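Prolyl-tRNA synthetase (Naegleria fowleri, PDB 6UYH) probably catalyses the ATP-dependent attachment of proline to its cognate tRNA, and is bound here by the inhibitor halofuginone together with an ATP analogue. Local coordinates at residues A[180-184]-A[238-242]. Residues are numbered along the deposited sequence; the frame is centred on the assembly and turned at random.
Sequences ADEEV and TSHHL. With HFG (7-bromo-6-chloro-3-{3-[(2R,3S)-3-hydroxypiperidin-2-yl]-2-oxopropyl}quinazolin-4(3H)-one), chain D; ANP (phosphoaminophosphonic acid-adenylate ester), chain C.
Over one face of the His241 imidazole lies the carboxylate of Asp181, with OD1 3.8 Å from His241 CD2 and displaced toward the rim of the ring. The two planes stand 68° apart, so the carboxylate is tilted steeply against the imidazole rather than stacked on it. Ala180 CB meets the ring obliquely, 3.6 Å from His241 CE1. The His240 side chain, by contrast, points away from the helix, and its ring has the halofuginone hydroxyl O7' at its edge, near its plane. With CG anti to the backbone N (chi1 179°), the His241 ring reaches along the helix to Ala180 and Asp181, and its ND1 is hydrogen-bonded to Asn267. Asp181 has its own polar partners, a salt bridge to Lys177 and a hydrogen bond to Tyr219. One turn beyond Ala180, Val184 CG2 packs 3.8 Å from His241 CB, while Val184 CG1 lies 3.6 Å from Ser239 OG. Ser239 OG donates to Val184 O at 3.0 Å, in the carbonyl plane and on a lone pair.

Helix 177-198 packs here on one face of the antiparallel sheet of the class II synthetase core, residues 180-184 running nearly antiparallel to residues 238-242. Side chains alternate along this strand, and its other face lines the active site. There His240 NE2 donates to halofuginone O7' at 2.8 Å with an N-H...acceptor angle of 157°. On the far side of that ring ND1 is hydrogen-bonded to Thr220, which helps fix the ring's rotation. Thr238 OG1 shares a hydrogen bond of 2.6 Å with O3' of the ATP analogue's ribose.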
loop_
_atom_site.group_PDB
_atom_site.type_symbol
_atom_site.label_atom_id
_atom_site.label_comp_id
_atom_site.label_asym_id
_atom_site.label_seq_id
_atom_site.Cartn_x
_atom_site.Cartn_y
_atom_site.Cartn_z
ATOM N N ALA A 180 -9.467 1.154 -26.253
ATOM C CA ALA A 180 -8.579 0.242 -25.546
ATOM C C ALA A 180 -7.157 0.336 -26.095
ATOM O O ALA A 180 -6.198 0.480 -25.329
ATOM C CB ALA A 180 -9.122 -1.183 -25.637
ATOM N N ASP A 181 -7.011 0.298 -27.424
ATOM C CA ASP A 181 -5.694 0.462 -28.048
ATOM C C ASP A 181 -4.986 1.704 -27.519
ATOM O O ASP A 181 -3.811 1.654 -27.149
ATOM C CB ASP A 181 -5.830 0.567 -29.574
ATOM C CG ASP A 181 -6.133 -0.762 -30.250
ATOM O OD1 ASP A 181 -5.855 -1.835 -29.677
ATOM O OD2 ASP A 181 -6.638 -0.721 -31.387
ATOM N N GLU A 182 -5.705 2.830 -27.463
ATOM C CA GLU A 182 -5.097 4.083 -27.020
ATOM C C GLU A 182 -4.553 3.973 -25.601
ATOM O O GLU A 182 -3.469 4.489 -25.301
ATOM C CB GLU A 182 -6.113 5.226 -27.111
ATOM C CG GLU A 182 -5.554 6.570 -26.663
ATOM C CD GLU A 182 -6.634 7.599 -26.362
ATOM O OE1 GLU A 182 -7.832 7.280 -26.522
ATOM O OE2 GLU A 182 -6.280 8.727 -25.959
ATOM N N GLU A 183 -5.289 3.309 -24.710
ATOM C CA GLU A 183 -4.816 3.196 -23.332
ATOM C C GLU A 183 -3.566 2.324 -23.234
ATOM O O GLU A 183 -2.656 2.631 -22.457
ATOM C CB GLU A 183 -5.902 2.637 -22.420
ATOM C CG GLU A 183 -5.394 2.548 -20.969
ATOM C CD GLU A 183 -6.242 1.692 -20.050
ATOM O OE1 GLU A 183 -6.289 0.461 -20.239
ATOM O OE2 GLU A 183 -6.845 2.251 -19.114
ATOM N N VAL A 184 -3.501 1.229 -24.006
ATOM C CA VAL A 184 -2.321 0.359 -23.954
ATOM C C VAL A 184 -1.043 1.180 -24.103
ATOM O O VAL A 184 -0.092 1.044 -23.319
ATOM C CB VAL A 184 -2.399 -0.732 -25.039
ATOM C CG1 VAL A 184 -1.041 -1.478 -25.122
ATOM C CG2 VAL A 184 -3.532 -1.701 -24.753
ATOM N N THR A 238 4.646 -4.284 -18.414
ATOM C CA THR A 238 3.873 -4.959 -19.446
ATOM C C THR A 238 2.525 -4.277 -19.612
ATOM O O THR A 238 1.881 -3.941 -18.623
ATOM C CB THR A 238 3.675 -6.427 -19.070
ATOM O OG1 THR A 238 4.936 -6.996 -18.689
ATOM C CG2 THR A 238 3.156 -7.188 -20.247
ATOM N N SER A 239 2.079 -4.098 -20.857
ATOM C CA SER A 239 0.762 -3.509 -21.100
ATOM C C SER A 239 0.072 -4.285 -22.222
ATOM O O SER A 239 0.534 -4.266 -23.368
ATOM C CB SER A 239 0.895 -2.022 -21.437
ATOM O OG SER A 239 -0.372 -1.410 -21.598
ATOM N N HIS A 240 -1.019 -4.975 -21.884
ATOM C CA HIS A 240 -1.719 -5.893 -22.780
ATOM C C HIS A 240 -2.993 -5.269 -23.316
ATOM O O HIS A 240 -3.755 -4.664 -22.558
ATOM C CB HIS A 240 -2.155 -7.174 -22.062
ATOM C CG HIS A 240 -1.073 -7.881 -21.318
ATOM N ND1 HIS A 240 -0.101 -8.624 -21.948
ATOM C CD2 HIS A 240 -0.842 -8.001 -19.990
ATOM C CE1 HIS A 240 0.702 -9.149 -21.043
ATOM N NE2 HIS A 240 0.270 -8.791 -19.846
ATOM N N HIS A 241 -3.271 -5.495 -24.601
ATOM C CA HIS A 241 -4.639 -5.429 -25.097
ATOM C C HIS A 241 -5.228 -6.836 -25.055
ATOM O O HIS A 241 -4.716 -7.751 -25.712
ATOM C CB HIS A 241 -4.710 -4.855 -26.509
ATOM C CG HIS A 241 -6.105 -4.802 -27.061
ATOM N ND1 HIS A 241 -7.153 -4.220 -26.376
ATOM C CD2 HIS A 241 -6.628 -5.273 -28.216
ATOM C CE1 HIS A 241 -8.260 -4.333 -27.087
ATOM N NE2 HIS A 241 -7.969 -4.967 -28.211
ATOM N N LEU A 242 -6.281 -7.016 -24.264
ATOM C CA LEU A 242 -6.891 -8.326 -24.090
ATOM C C LEU A 242 -8.011 -8.577 -25.089
ATOM O O LEU A 242 -8.543 -9.693 -25.142
ATOM C CB LEU A 242 -7.409 -8.476 -22.649
ATOM C CG LEU A 242 -6.419 -8.219 -21.500
ATOM C CD1 LEU A 242 -7.147 -8.284 -20.148
ATOM C CD2 LEU A 242 -5.254 -9.212 -21.534
HETATM O "O4'" HFG D . -0.185 -11.778 -14.890
HETATM C C21 HFG D . -0.196 -11.917 -16.096
HETATM C "C3'" HFG D . -0.904 -10.940 -17.007
HETATM C "C2'" HFG D . -1.058 -9.513 -16.464
HETATM N "N1'" HFG D . -1.955 -9.444 -15.303
HETATM C "C6'" HFG D . -2.212 -8.060 -14.890
HETATM C "C5'" HFG D . -0.943 -7.335 -14.526
HETATM C "C4'" HFG D . 0.070 -7.422 -15.670
HETATM C C39 HFG D . 0.278 -8.861 -16.104
HETATM O "O7'" HFG D . 1.162 -8.902 -17.228
HETATM C "C1'" HFG D . 0.496 -13.114 -16.766
HETATM N N3 HFG D . 0.668 -14.232 -15.842
HETATM C C4 HFG D . -0.470 -14.913 -15.431
HETATM O O11 HFG D . -1.570 -14.621 -15.862
HETATM C C10 HFG D . -0.207 -15.952 -14.426
HETATM C C5 HFG D . -1.253 -16.728 -13.931
HETATM C C2 HFG D . 1.909 -14.530 -15.346
HETATM N N1 HFG D . 2.178 -15.417 -14.456
HETATM C C9 HFG D . 1.096 -16.145 -13.960
HETATM C C8 HFG D . 1.338 -17.078 -12.953
HETATM C C7 HFG D . 0.282 -17.821 -12.452
HETATM BR BR1 HFG D . 0.629 -19.003 -11.014
HETATM C C6 HFG D . -0.993 -17.672 -12.956
HETATM CL CL1 HFG D . -2.294 -18.695 -12.424
HETATM P PG ANP C . 8.730 -13.062 -16.545
HETATM O O1G ANP C . 9.314 -13.707 -17.713
HETATM O O2G ANP C . 8.349 -14.189 -15.496
HETATM O O3G ANP C . 9.827 -12.074 -15.987
HETATM P PB ANP C . 5.793 -12.479 -16.663
HETATM O O1B ANP C . 5.067 -12.742 -17.897
HETATM O O2B ANP C . 5.623 -13.689 -15.694
HETATM N N3B ANP C . 7.392 -12.184 -16.914
HETATM P PA ANP C . 3.817 -10.539 -15.826
HETATM O O1A ANP C . 3.305 -10.045 -17.123
HETATM O O2A ANP C . 2.892 -11.556 -15.244
HETATM O O3A ANP C . 5.252 -11.208 -15.957
HETATM O "O5'" ANP C . 4.078 -9.414 -14.705
HETATM C "C5'" ANP C . 4.078 -7.977 -14.876
HETATM C "C4'" ANP C . 5.474 -7.494 -14.584
HETATM O "O4'" ANP C . 5.866 -7.904 -13.254
HETATM C "C3'" ANP C . 6.523 -8.106 -15.500
HETATM O "O3'" ANP C . 6.624 -7.365 -16.710
HETATM C "C2'" ANP C . 7.798 -8.015 -14.660
HETATM O "O2'" ANP C . 8.455 -6.776 -14.888
HETATM C "C1'" ANP C . 7.264 -8.143 -13.218
HETATM N N9 ANP C . 7.489 -9.454 -12.623
HETATM C C8 ANP C . 7.078 -10.668 -13.110
HETATM N N7 ANP C . 7.416 -11.690 -12.362
HETATM C C5 ANP C . 8.099 -11.106 -11.301
HETATM C C6 ANP C . 8.718 -11.649 -10.161
HETATM N N6 ANP C . 8.705 -12.947 -9.850
HETATM N N1 ANP C . 9.340 -10.792 -9.321
HETATM C C2 ANP C . 9.312 -9.484 -9.598
HETATM N N3 ANP C . 8.745 -8.858 -10.630
HETATM C C4 ANP C . 8.155 -9.730 -11.453
#